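Local atomic coordinates of protein BCAM1869 (Burkholderia cenocepacia, PDB entry 4O2H), a protein that probably acts as a regulator of transcription linked to quorum sensing, as an RsaM homologue with a novel fold that associates with itself. Residues G14-P17 and V21-S24; L31-V36 and A124-P129; E62-A67 and V71-V76; V100-A105 and L113-A118. All coordinates share one frame; numbering follows the deposited sequence.

Contact 1. Residues G14-P17 and V21-S24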
loop_
_atom_site.group_PDB
_atom_site.type_symbol
_atom_site.label_atom_id
_atom_site.label_comp_id
_atom_site.label_asym_id
_atom_site.label_seq_id
_atom_site.Cartn_x
_atom_site.Cartn_y
_atom_site.Cartn_z
ATOM N N GLY A 14 -16.703 -3.456 14.005
ATOM C CA GLY A 14 -15.894 -2.507 13.275
ATOM C C GLY A 14 -14.853 -1.993 14.251
ATOM O O GLY A 14 -14.812 -2.409 15.422
ATOM N N PRO A 15 -13.990 -1.072 13.813
ATOM C CA PRO A 15 -13.030 -0.478 14.754
ATOM C C PRO A 15 -13.716 0.258 15.919
ATOM O O PRO A 15 -14.929 0.516 15.883
ATOM C CB PRO A 15 -12.286 0.561 13.869
ATOM C CG PRO A 15 -12.543 0.167 12.464
ATOM C CD PRO A 15 -13.912 -0.430 12.479
ATOM N N SER A 16 -12.914 0.675 16.911
ATOM C CA SER A 16 -13.351 1.577 17.961
ATOM C C SER A 16 -13.746 2.912 17.296
ATOM O O SER A 16 -13.297 3.154 16.178
ATOM C CB SER A 16 -12.224 1.813 18.962
ATOM O OG SER A 16 -11.801 0.614 19.578
ATOM N N PRO A 17 -14.534 3.809 17.954
ATOM C CA PRO A 17 -14.935 5.071 17.291
ATOM C C PRO A 17 -13.750 5.908 16.770
ATOM O O PRO A 17 -13.908 6.620 15.783
ATOM C CB PRO A 17 -15.709 5.822 18.403
ATOM C CG PRO A 17 -16.236 4.764 19.274
ATOM C CD PRO A 17 -15.193 3.662 19.271
ATOM N N VAL A 21 -8.746 -0.986 15.850
ATOM C CA VAL A 21 -9.181 -2.319 16.318
ATOM C C VAL A 21 -8.299 -2.634 17.526
ATOM O O VAL A 21 -7.086 -2.745 17.358
ATOM C CB VAL A 21 -9.076 -3.420 15.203
ATOM C CG1 VAL A 21 -9.343 -4.827 15.775
ATOM C CG2 VAL A 21 -10.033 -3.112 14.049
ATOM N N ARG A 22 -8.870 -2.723 18.728
ATOM C CA ARG A 22 -8.082 -2.935 19.948
ATOM C C ARG A 22 -7.907 -4.396 20.259
ATOM O O ARG A 22 -8.878 -5.147 20.353
ATOM C CB ARG A 22 -8.658 -2.173 21.129
ATOM C CG ARG A 22 -8.336 -0.690 20.995
ATOM C CD ARG A 22 -8.894 0.223 22.083
ATOM N NE ARG A 22 -8.175 1.494 22.009
ATOM C CZ ARG A 22 -8.413 2.451 21.110
ATOM N NH1 ARG A 22 -7.660 3.536 21.074
ATOM N NH2 ARG A 22 -9.400 2.320 20.236
ATOM N N LEU A 23 -6.632 -4.813 20.334
ATOM C CA LEU A 23 -6.247 -6.209 20.515
ATOM C C LEU A 23 -5.166 -6.345 21.560
ATOM O O LEU A 23 -4.200 -5.574 21.560
ATOM C CB LEU A 23 -5.739 -6.783 19.165
ATOM C CG LEU A 23 -6.691 -6.832 17.973
ATOM C CD1 LEU A 23 -5.943 -7.166 16.716
ATOM C CD2 LEU A 23 -7.815 -7.845 18.201
ATOM N N SER A 24 -5.298 -7.362 22.418
ATOM C CA SER A 24 -4.303 -7.661 23.450
ATOM C C SER A 24 -3.019 -8.204 22.836
ATOM O O SER A 24 -3.015 -8.689 21.705
ATOM C CB SER A 24 -4.847 -8.676 24.451
ATOM O OG SER A 24 -4.948 -9.948 23.834
HETATM O O HOH W 1 -11.731 -2.296 18.857
#
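Val21, which begins the short strand 21-24, meets Pro15 through one methyl: CG2 lies 4.1 Å from Pro15 CA and 4.3 Å from Pro15 CB. A branched apolar residue suits this place, because the same buried side chain also rests on Ala72, while the rigid proline keeps the incoming loop extended beside it. At Arg22 the contact becomes polar. Its chain runs extended from CG to NE, which carries the guanidinium alongside the 14-17 segment until NH2 reaches Ser16 OG at 3.0 Å. The hydroxyl stands at the edge of the guanidinium, in its plane, yet the bond is weak, bent to 145° at the hydrogen. Stronger partners hold the arginine: NE pairs with Asp109 and NH2 with Asp18, both in salt bridges. Water 1 adds a second route, accepting from Arg22 N at 2.9 Å and bonding to Ser16 OG at 3.0 Å. Ser16 OG is also hydrogen-bonded to Tyr20 O. A small hydroxyl that serves arginine, water and carbonyl together pins the loop to the start of the strand, and the acidic pair around Arg22 probably keeps its charge well compensated.

Contact 2. Residues L31-V36 and A124-P129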
loop_
_atom_site.group_PDB
_atom_site.type_symbol
_atom_site.label_atom_id
_atom_site.label_comp_id
_atom_site.label_asym_id
_atom_site.label_seq_id
_atom_site.Cartn_x
_atom_site.Cartn_y
_atom_site.Cartn_z
ATOM N N LEU A 31 -2.672 -13.361 15.723
ATOM C CA LEU A 31 -3.277 -12.680 14.577
ATOM C C LEU A 31 -3.008 -13.416 13.250
ATOM O O LEU A 31 -1.874 -13.729 12.909
ATOM C CB LEU A 31 -2.800 -11.227 14.464
ATOM C CG LEU A 31 -3.617 -10.360 13.487
ATOM C CD1 LEU A 31 -5.048 -10.243 13.936
ATOM C CD2 LEU A 31 -3.011 -9.004 13.335
ATOM N N VAL A 32 -4.081 -13.706 12.536
ATOM C CA VAL A 32 -4.084 -14.429 11.267
ATOM C C VAL A 32 -4.050 -13.407 10.116
ATOM O O VAL A 32 -5.083 -12.905 9.716
ATOM C CB VAL A 32 -5.350 -15.358 11.218
ATOM C CG1 VAL A 32 -5.534 -16.031 9.850
ATOM C CG2 VAL A 32 -5.326 -16.408 12.345
ATOM N N LEU A 33 -2.877 -13.079 9.604
ATOM C CA LEU A 33 -2.792 -12.145 8.478
ATOM C C LEU A 33 -2.455 -12.864 7.184
ATOM O O LEU A 33 -1.687 -13.824 7.187
ATOM C CB LEU A 33 -1.764 -11.042 8.715
ATOM C CG LEU A 33 -2.075 -10.052 9.775
ATOM C CD1 LEU A 33 -0.839 -9.339 10.185
ATOM C CD2 LEU A 33 -3.172 -9.082 9.347
ATOM N N ASP A 34 -3.059 -12.388 6.085
ATOM C CA ASP A 34 -2.872 -12.889 4.736
ATOM C C ASP A 34 -2.295 -11.800 3.882
ATOM O O ASP A 34 -2.633 -10.634 4.082
ATOM C CB ASP A 34 -4.213 -13.347 4.143
ATOM C CG ASP A 34 -4.919 -14.407 4.956
ATOM O OD1 ASP A 34 -4.246 -15.378 5.381
ATOM O OD2 ASP A 34 -6.157 -14.276 5.156
ATOM N N HIS A 35 -1.405 -12.168 2.958
ATOM C CA HIS A 35 -0.793 -11.246 2.005
ATOM C C HIS A 35 -1.858 -10.811 1.003
ATOM O O HIS A 35 -2.594 -11.644 0.500
ATOM C CB HIS A 35 0.411 -11.898 1.279
ATOM C CG HIS A 35 0.894 -11.111 0.090
ATOM N ND1 HIS A 35 0.312 -11.262 -1.159
ATOM C CD2 HIS A 35 1.826 -10.135 0.018
ATOM C CE1 HIS A 35 0.937 -10.410 -1.951
ATOM N NE2 HIS A 35 1.868 -9.725 -1.294
ATOM N N VAL A 36 -1.886 -9.519 0.672
ATOM C CA VAL A 36 -2.848 -8.932 -0.271
ATOM C C VAL A 36 -2.069 -8.416 -1.474
ATOM O O VAL A 36 -2.412 -8.748 -2.600
ATOM C CB VAL A 36 -3.684 -7.812 0.414
ATOM C CG1 VAL A 36 -4.705 -7.192 -0.533
ATOM C CG2 VAL A 36 -4.381 -8.320 1.685
ATOM N N ALA A 124 7.031 -11.659 11.492
ATOM C CA ALA A 124 8.209 -12.532 11.374
ATOM C C ALA A 124 7.843 -14.004 11.618
ATOM O O ALA A 124 8.398 -14.885 10.956
ATOM C CB ALA A 124 9.304 -12.097 12.346
ATOM N N ALA A 125 6.896 -14.260 12.536
ATOM C CA ALA A 125 6.370 -15.595 12.841
ATOM C C ALA A 125 5.506 -16.073 11.671
ATOM O O ALA A 125 5.361 -17.264 11.489
ATOM C CB ALA A 125 5.557 -15.569 14.136
ATOM N N LEU A 126 4.949 -15.149 10.857
ATOM C CA LEU A 126 4.140 -15.535 9.688
ATOM C C LEU A 126 5.007 -15.694 8.441
ATOM O O LEU A 126 4.474 -15.979 7.367
ATOM C CB LEU A 126 2.979 -14.543 9.429
ATOM C CG LEU A 126 1.853 -14.566 10.494
ATOM C CD1 LEU A 126 0.889 -13.425 10.293
ATOM C CD2 LEU A 126 1.082 -15.912 10.494
ATOM N N ASP A 127 6.350 -15.537 8.578
ATOM C CA ASP A 127 7.318 -15.663 7.478
ATOM C C ASP A 127 6.883 -14.746 6.324
ATOM O O ASP A 127 6.820 -15.157 5.158
ATOM C CB ASP A 127 7.493 -17.145 7.014
ATOM C CG ASP A 127 8.696 -17.404 6.088
ATOM O OD1 ASP A 127 9.685 -16.627 6.148
ATOM O OD2 ASP A 127 8.663 -18.408 5.336
ATOM N N TRP A 128 6.593 -13.471 6.676
ATOM C CA TRP A 128 6.178 -12.489 5.706
ATOM C C TRP A 128 7.149 -12.414 4.500
ATOM O O TRP A 128 6.637 -12.250 3.399
ATOM C CB TRP A 128 5.951 -11.122 6.345
ATOM C CG TRP A 128 7.181 -10.373 6.747
ATOM C CD1 TRP A 128 7.708 -10.277 7.999
ATOM C CD2 TRP A 128 7.994 -9.547 5.904
ATOM N NE1 TRP A 128 8.835 -9.498 7.981
ATOM C CE2 TRP A 128 9.025 -9.015 6.711
ATOM C CE3 TRP A 128 7.987 -9.248 4.523
ATOM C CZ2 TRP A 128 10.027 -8.182 6.195
ATOM C CZ3 TRP A 128 8.977 -8.420 4.013
ATOM C CH2 TRP A 128 9.982 -7.897 4.847
ATOM N N PRO A 129 8.501 -12.547 4.605
ATOM C CA PRO A 129 9.326 -12.460 3.376
ATOM C C PRO A 129 8.976 -13.488 2.300
ATOM O O PRO A 129 9.143 -13.181 1.124
ATOM C CB PRO A 129 10.745 -12.716 3.884
ATOM C CG PRO A 129 10.702 -12.293 5.309
ATOM C CD PRO A 129 9.368 -12.772 5.784
#
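This is a buried packing contact without hydrogen bonds, a leucine methyl against backbone and side chain: Leu126, at the end of helix 112-125, leans on the extended segment that leads into strand 34-40. A single methyl does the touching. Leu126 CD1 lies 3.9 Å from Leu33 CB and equally close to the backbone, 3.8 Å from Leu33 N and 3.8 Å from Leu31 O, so that it sits against the peptide run between the two leucines. The CB of Leu126 already points to the 31-36 segment, and chi1 of -69° with chi2 of 171° extends CD1 onto it.

Leu126 lies just past the last helical residue, where the chain begins to turn. Asp127 takes a positive phi of 53° and closes a Schellman motif, with a weak bond from Asp127 N back to Ala124 O, after which the chain turns into helix 128-138. Leu31 and Leu33 are well chosen for the other side: Leu33 also packs on Val74, Val76 and Leu123, and Leu31 on Val74 and Leu119, which places the contact between the antiparallel sheet and the helix covering it.

The contact therefore rests on close fit. Of the polar backbone atoms beside the methyl, which itself offers them nothing polar, Leu31 O is satisfied by Arg122 NE, from the same helix.

Contact 3. Residues E62-A67 and V71-V76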
loop_
_atom_site.group_PDB
_atom_site.type_symbol
_atom_site.label_atom_id
_atom_site.label_comp_id
_atom_site.label_asym_id
_atom_site.label_seq_id
_atom_site.Cartn_x
_atom_site.Cartn_y
_atom_site.Cartn_z
ATOM N N GLU A 62 1.071 -5.030 1.637
ATOM C CA GLU A 62 -0.245 -4.902 2.247
ATOM C C GLU A 62 -0.785 -6.284 2.616
ATOM O O GLU A 62 -0.778 -7.182 1.788
ATOM C CB GLU A 62 -1.231 -4.171 1.305
ATOM C CG GLU A 62 -0.949 -2.681 1.198
ATOM C CD GLU A 62 -0.891 -1.898 2.506
ATOM O OE1 GLU A 62 -1.460 -2.331 3.539
ATOM O OE2 GLU A 62 -0.297 -0.801 2.465
ATOM N N TRP A 63 -1.199 -6.440 3.882
ATOM C CA TRP A 63 -1.683 -7.676 4.491
ATOM C C TRP A 63 -3.003 -7.381 5.205
ATOM O O TRP A 63 -3.288 -6.227 5.536
ATOM C CB TRP A 63 -0.612 -8.240 5.487
ATOM C CG TRP A 63 0.636 -8.792 4.817
ATOM C CD1 TRP A 63 1.452 -8.144 3.933
ATOM C CD2 TRP A 63 1.115 -10.146 4.889
ATOM N NE1 TRP A 63 2.421 -8.996 3.467
ATOM C CE2 TRP A 63 2.244 -10.236 4.046
ATOM C CE3 TRP A 63 0.728 -11.280 5.631
ATOM C CZ2 TRP A 63 3.017 -11.409 3.945
ATOM C CZ3 TRP A 63 1.469 -12.461 5.501
ATOM C CH2 TRP A 63 2.582 -12.525 4.647
ATOM N N HIS A 64 -3.847 -8.394 5.368
ATOM C CA HIS A 64 -5.126 -8.152 6.033
ATOM C C HIS A 64 -5.653 -9.424 6.707
ATOM O O HIS A 64 -5.208 -10.539 6.430
ATOM C CB HIS A 64 -6.186 -7.500 5.071
ATOM C CG HIS A 64 -6.831 -8.396 4.033
ATOM N ND1 HIS A 64 -7.765 -7.884 3.120
ATOM C CD2 HIS A 64 -6.662 -9.723 3.776
ATOM C CE1 HIS A 64 -8.115 -8.902 2.346
ATOM N NE2 HIS A 64 -7.490 -10.034 2.704
ATOM N N ARG A 65 -6.570 -9.222 7.636
ATOM C CA ARG A 65 -7.350 -10.265 8.296
ATOM C C ARG A 65 -8.761 -9.926 7.991
ATOM O O ARG A 65 -9.232 -8.833 8.373
ATOM C CB ARG A 65 -7.104 -10.399 9.799
ATOM C CG ARG A 65 -7.995 -11.520 10.347
ATOM C CD ARG A 65 -8.168 -11.525 11.841
ATOM N NE ARG A 65 -8.731 -10.291 12.382
ATOM C CZ ARG A 65 -8.847 -10.060 13.682
ATOM N NH1 ARG A 65 -8.455 -10.971 14.562
ATOM N NH2 ARG A 65 -9.365 -8.928 14.115
ATOM N N THR A 66 -9.422 -10.825 7.239
ATOM C CA THR A 66 -10.794 -10.607 6.777
ATOM C C THR A 66 -11.790 -10.572 7.966
ATOM O O THR A 66 -11.549 -11.197 9.013
ATOM C CB THR A 66 -11.200 -11.661 5.723
ATOM O OG1 THR A 66 -11.112 -12.955 6.297
ATOM C CG2 THR A 66 -10.351 -11.599 4.450
ATOM N N ALA A 67 -12.879 -9.790 7.797
ATOM C CA ALA A 67 -13.916 -9.645 8.805
ATOM C C ALA A 67 -14.802 -10.896 8.853
ATOM O O ALA A 67 -14.937 -11.603 7.855
ATOM C CB ALA A 67 -14.758 -8.400 8.521
ATOM N N VAL A 71 -15.018 -10.864 14.728
ATOM C CA VAL A 71 -13.671 -10.701 14.169
ATOM C C VAL A 71 -13.650 -9.436 13.272
ATOM O O VAL A 71 -14.270 -9.407 12.199
ATOM C CB VAL A 71 -13.208 -11.976 13.420
ATOM C CG1 VAL A 71 -11.849 -11.774 12.738
ATOM C CG2 VAL A 71 -13.150 -13.173 14.365
ATOM N N ALA A 72 -12.947 -8.391 13.723
ATOM C CA ALA A 72 -12.888 -7.157 12.958
ATOM C C ALA A 72 -11.868 -7.260 11.799
ATOM O O ALA A 72 -10.923 -8.059 11.840
ATOM C CB ALA A 72 -12.554 -5.975 13.871
ATOM N N TYR A 73 -12.093 -6.460 10.746
ATOM C CA TYR A 73 -11.204 -6.374 9.604
ATOM C C TYR A 73 -9.929 -5.675 10.055
ATOM O O TYR A 73 -10.010 -4.623 10.673
ATOM C CB TYR A 73 -11.874 -5.645 8.435
ATOM C CG TYR A 73 -11.001 -5.570 7.196
ATOM C CD1 TYR A 73 -10.740 -6.708 6.433
ATOM C CD2 TYR A 73 -10.447 -4.358 6.778
ATOM C CE1 TYR A 73 -9.956 -6.646 5.286
ATOM C CE2 TYR A 73 -9.623 -4.293 5.649
ATOM C CZ TYR A 73 -9.397 -5.437 4.900
ATOM O OH TYR A 73 -8.617 -5.378 3.782
ATOM N N VAL A 74 -8.784 -6.311 9.847
ATOM C CA VAL A 74 -7.483 -5.770 10.240
ATOM C C VAL A 74 -6.604 -5.563 8.980
ATOM O O VAL A 74 -6.544 -6.470 8.160
ATOM C CB VAL A 74 -6.794 -6.704 11.290
ATOM C CG1 VAL A 74 -5.314 -6.375 11.454
ATOM C CG2 VAL A 74 -7.501 -6.617 12.633
ATOM N N THR A 75 -5.979 -4.367 8.824
ATOM C CA THR A 75 -5.015 -4.027 7.740
ATOM C C THR A 75 -3.653 -3.732 8.333
ATOM O O THR A 75 -3.549 -3.064 9.360
ATOM C CB THR A 75 -5.433 -2.788 6.953
ATOM O OG1 THR A 75 -5.866 -1.808 7.891
ATOM C CG2 THR A 75 -6.514 -3.069 5.979
ATOM N N VAL A 76 -2.624 -4.243 7.718
ATOM C CA VAL A 76 -1.244 -4.090 8.144
ATOM C C VAL A 76 -0.412 -3.965 6.884
ATOM O O VAL A 76 -0.437 -4.857 6.015
ATOM C CB VAL A 76 -0.760 -5.270 9.054
ATOM C CG1 VAL A 76 0.680 -5.047 9.554
ATOM C CG2 VAL A 76 -1.727 -5.520 10.230
HETATM O O HOH W 2 -11.565 -8.417 16.469
#
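Arg65 reaches across the hairpin of strands 55-65 and 74-83 to grip Ala72, beyond the end of regular pairing. Its CB lies 4.0 Å from Val74 CB, its partner on the same face of the sheet. CG stands anti to the backbone N (chi1 180°), and a bend at chi3 of 58° turns the guanidinium across toward the 71-74 backbone. CD then passes Val71 CG1, and NE gives a weak bond to Ala72 O. At the tip, NH2 donates to the same oxygen at 2.9 Å, tilted from the carbonyl plane. Val71 CG1 lies over one face of the guanidinium, 3.6 Å from CZ, and Val74 CG2 approaches NH2 obliquely. Two N-H groups on one carbonyl and a methyl over the flat group limit its rotation.

The backbones meet antiparallel, with Trp63-Val76 and Arg65-Val74 as hydrogen-bonded pairs and His64-Thr75 as the non-hydrogen-bonded pair between them. Arg65 N bonds Val74 O at 2.8 Å, and Val74 N returns to Arg65 O at 3.0 Å.

On the face of His64, Tyr73 OH and His64 ND1 are hydrogen-bonded at 2.7 Å, the hydroxyl lying in the plane of the imidazole and the ring planes being 78° apart in an oblique pair. A long, flat tyrosine suits this place, since its ring also stacks on His139 of the second subunit. Arginine and tyrosine thus fasten the irregular end of the hairpin from its two faces, one through a backbone carbonyl and the other through an imidazole nitrogen.

Contact 4. Residues V100-A105 and L113-A118; sequences VMAIDA and LRTAAA
One hydrogen bond dominates the meeting of strand 100-103 with helix 112-125: Ala102 N donates to Thr115 OG1 at 2.9 Å, nearly straight at 163°. The strand and helix segments run almost at right angles, 99° between their directions, and at their 7.3 Å separation one side chain of the helix reaches the strand backbone. Chi1 of -62° sets Thr115 OG1 anti to the carbonyl carbon and turns it toward Ala102 N. That hydroxyl is also hydrogen-bonded to the carbonyl of Gly111, just ahead of the helix; it accepts from the strand and can donate to that carbonyl.

Other contacts gather round the methyl and CB of the threonine. CG2 lies 3.3 Å from Val100 O and 4.1 Å from Val100 CG1, two positions before the alanine along the strand. Ala102 CB also nears OG1, at 3.4 Å; so small a residue suits the point where the two backbones come nearest, Ala102 CA and Thr115 CA being 5.0 Å apart. Leu28 of helix 25-29 packs on both Val100 and Ala102.

Met101, a selenomethionine, starts out on the other side of the strand, but bends at chi2 and chi3 bring SE within 3.6 Å of Thr115 OG1. Threonine suits a buried crossing like this because it offers hydroxyl and methyl together: the strand N-H gains an acceptor within an apolar surrounding, and the hydroxyl has a second partner in Gly111.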
loop_
_atom_site.group_PDB
_atom_site.type_symbol
_atom_site.label_atom_id
_atom_site.label_comp_id
_atom_site.label_asym_id
_atom_site.label_seq_id
_atom_site.Cartn_x
_atom_site.Cartn_y
_atom_site.Cartn_z
ATOM N N VAL A 100 -4.671 -1.119 13.885
ATOM C CA VAL A 100 -4.595 -1.749 15.205
ATOM C C VAL A 100 -3.999 -0.831 16.260
ATOM O O VAL A 100 -3.007 -0.157 16.024
ATOM C CB VAL A 100 -3.796 -3.088 15.178
ATOM C CG1 VAL A 100 -3.612 -3.691 16.590
ATOM C CG2 VAL A 100 -4.439 -4.108 14.232
HETATM N N MSE A 101 -4.570 -0.900 17.462
HETATM C CA MSE A 101 -4.026 -0.328 18.685
HETATM C C MSE A 101 -3.897 -1.467 19.681
HETATM O O MSE A 101 -4.902 -2.100 20.041
HETATM C CB MSE A 101 -4.875 0.843 19.235
HETATM C CG MSE A 101 -4.377 1.357 20.558
HETATM SE SE MSE A 101 -2.549 2.004 20.495
HETATM C CE MSE A 101 -2.837 3.686 19.651
ATOM N N ALA A 102 -2.650 -1.761 20.095
ATOM C CA ALA A 102 -2.413 -2.793 21.096
ATOM C C ALA A 102 -2.695 -2.256 22.486
ATOM O O ALA A 102 -2.319 -1.129 22.833
ATOM C CB ALA A 102 -0.995 -3.327 21.007
ATOM N N ILE A 103 -3.400 -3.060 23.275
ATOM C CA ILE A 103 -3.805 -2.699 24.626
ATOM C C ILE A 103 -3.107 -3.611 25.635
ATOM O O ILE A 103 -2.662 -4.692 25.259
ATOM C CB ILE A 103 -5.356 -2.731 24.767
ATOM C CG1 ILE A 103 -5.946 -4.109 24.340
ATOM C CG2 ILE A 103 -5.980 -1.562 23.974
ATOM C CD1 ILE A 103 -7.280 -4.467 24.896
ATOM N N ASP A 104 -3.005 -3.174 26.909
ATOM C CA ASP A 104 -2.371 -3.979 27.941
ATOM C C ASP A 104 -3.417 -4.836 28.706
ATOM O O ASP A 104 -4.583 -4.934 28.290
ATOM C CB ASP A 104 -1.530 -3.096 28.904
ATOM C CG ASP A 104 -2.240 -2.012 29.716
ATOM O OD1 ASP A 104 -3.379 -2.256 30.180
ATOM O OD2 ASP A 104 -1.603 -0.978 30.002
ATOM N N ALA A 105 -2.965 -5.465 29.813
ATOM C CA ALA A 105 -3.749 -6.320 30.706
ATOM C C ALA A 105 -4.938 -5.584 31.328
ATOM O O ALA A 105 -5.978 -6.205 31.564
ATOM C CB ALA A 105 -2.855 -6.865 31.814
ATOM N N LEU A 113 4.160 2.830 18.906
ATOM C CA LEU A 113 5.507 2.249 18.892
ATOM C C LEU A 113 5.537 0.808 19.400
ATOM O O LEU A 113 6.235 -0.029 18.822
ATOM C CB LEU A 113 6.477 3.129 19.713
ATOM C CG LEU A 113 7.265 4.230 18.939
ATOM C CD1 LEU A 113 6.356 5.382 18.478
ATOM C CD2 LEU A 113 8.411 4.793 19.787
ATOM N N ARG A 114 4.788 0.519 20.469
ATOM C CA ARG A 114 4.722 -0.832 21.018
ATOM C C ARG A 114 3.782 -1.691 20.173
ATOM O O ARG A 114 3.983 -2.897 20.102
ATOM C CB ARG A 114 4.301 -0.817 22.485
ATOM C CG ARG A 114 5.462 -0.539 23.422
ATOM C CD ARG A 114 5.020 -0.419 24.868
ATOM N NE ARG A 114 4.711 -1.722 25.455
ATOM C CZ ARG A 114 4.128 -1.888 26.635
ATOM N NH1 ARG A 114 3.790 -0.836 27.369
ATOM N NH2 ARG A 114 3.871 -3.108 27.087
ATOM N N THR A 115 2.777 -1.063 19.524
ATOM C CA THR A 115 1.840 -1.752 18.644
ATOM C C THR A 115 2.590 -2.252 17.384
ATOM O O THR A 115 2.467 -3.435 17.015
ATOM C CB THR A 115 0.650 -0.840 18.271
ATOM O OG1 THR A 115 -0.104 -0.471 19.450
ATOM C CG2 THR A 115 -0.266 -1.484 17.228
ATOM N N ALA A 116 3.381 -1.346 16.749
ATOM C CA ALA A 116 4.131 -1.655 15.539
ATOM C C ALA A 116 5.130 -2.772 15.813
ATOM O O ALA A 116 5.333 -3.628 14.950
ATOM C CB ALA A 116 4.847 -0.413 15.019
ATOM N N ALA A 117 5.714 -2.780 17.033
ATOM C CA ALA A 117 6.695 -3.751 17.470
ATOM C C ALA A 117 6.070 -5.123 17.614
ATOM O O ALA A 117 6.661 -6.104 17.150
ATOM C CB ALA A 117 7.291 -3.314 18.794
ATOM N N ALA A 118 4.874 -5.196 18.237
ATOM C CA ALA A 118 4.146 -6.453 18.389
ATOM C C ALA A 118 3.710 -6.973 17.035
ATOM O O ALA A 118 3.776 -8.175 16.814
ATOM C CB ALA A 118 2.939 -6.278 19.305
#

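In the fold
Contacts 2 and 4 are buried and share helix 112-125, which meets the small parallel sheet through a threonine hydroxyl but the segment entering strand 34-40 through leucine alone. Contacts 1 and 3 are partly buried and more polar, and each uses an arginine and a bridging water. Contacts 1 and 4 hold neighbouring strands, 21-24 and 100-103, joined where Val21 O meets Met101 N. Contacts 2 and 3 share the antiparallel sheet, with Asp34 O beside His64 N. Between the sheets, Val74 of contact 3 touches both Val21 of contact 1 and Val100 of contact 4. Contacts 2 and 3 reach the second subunit; contacts 1 and 4 do not.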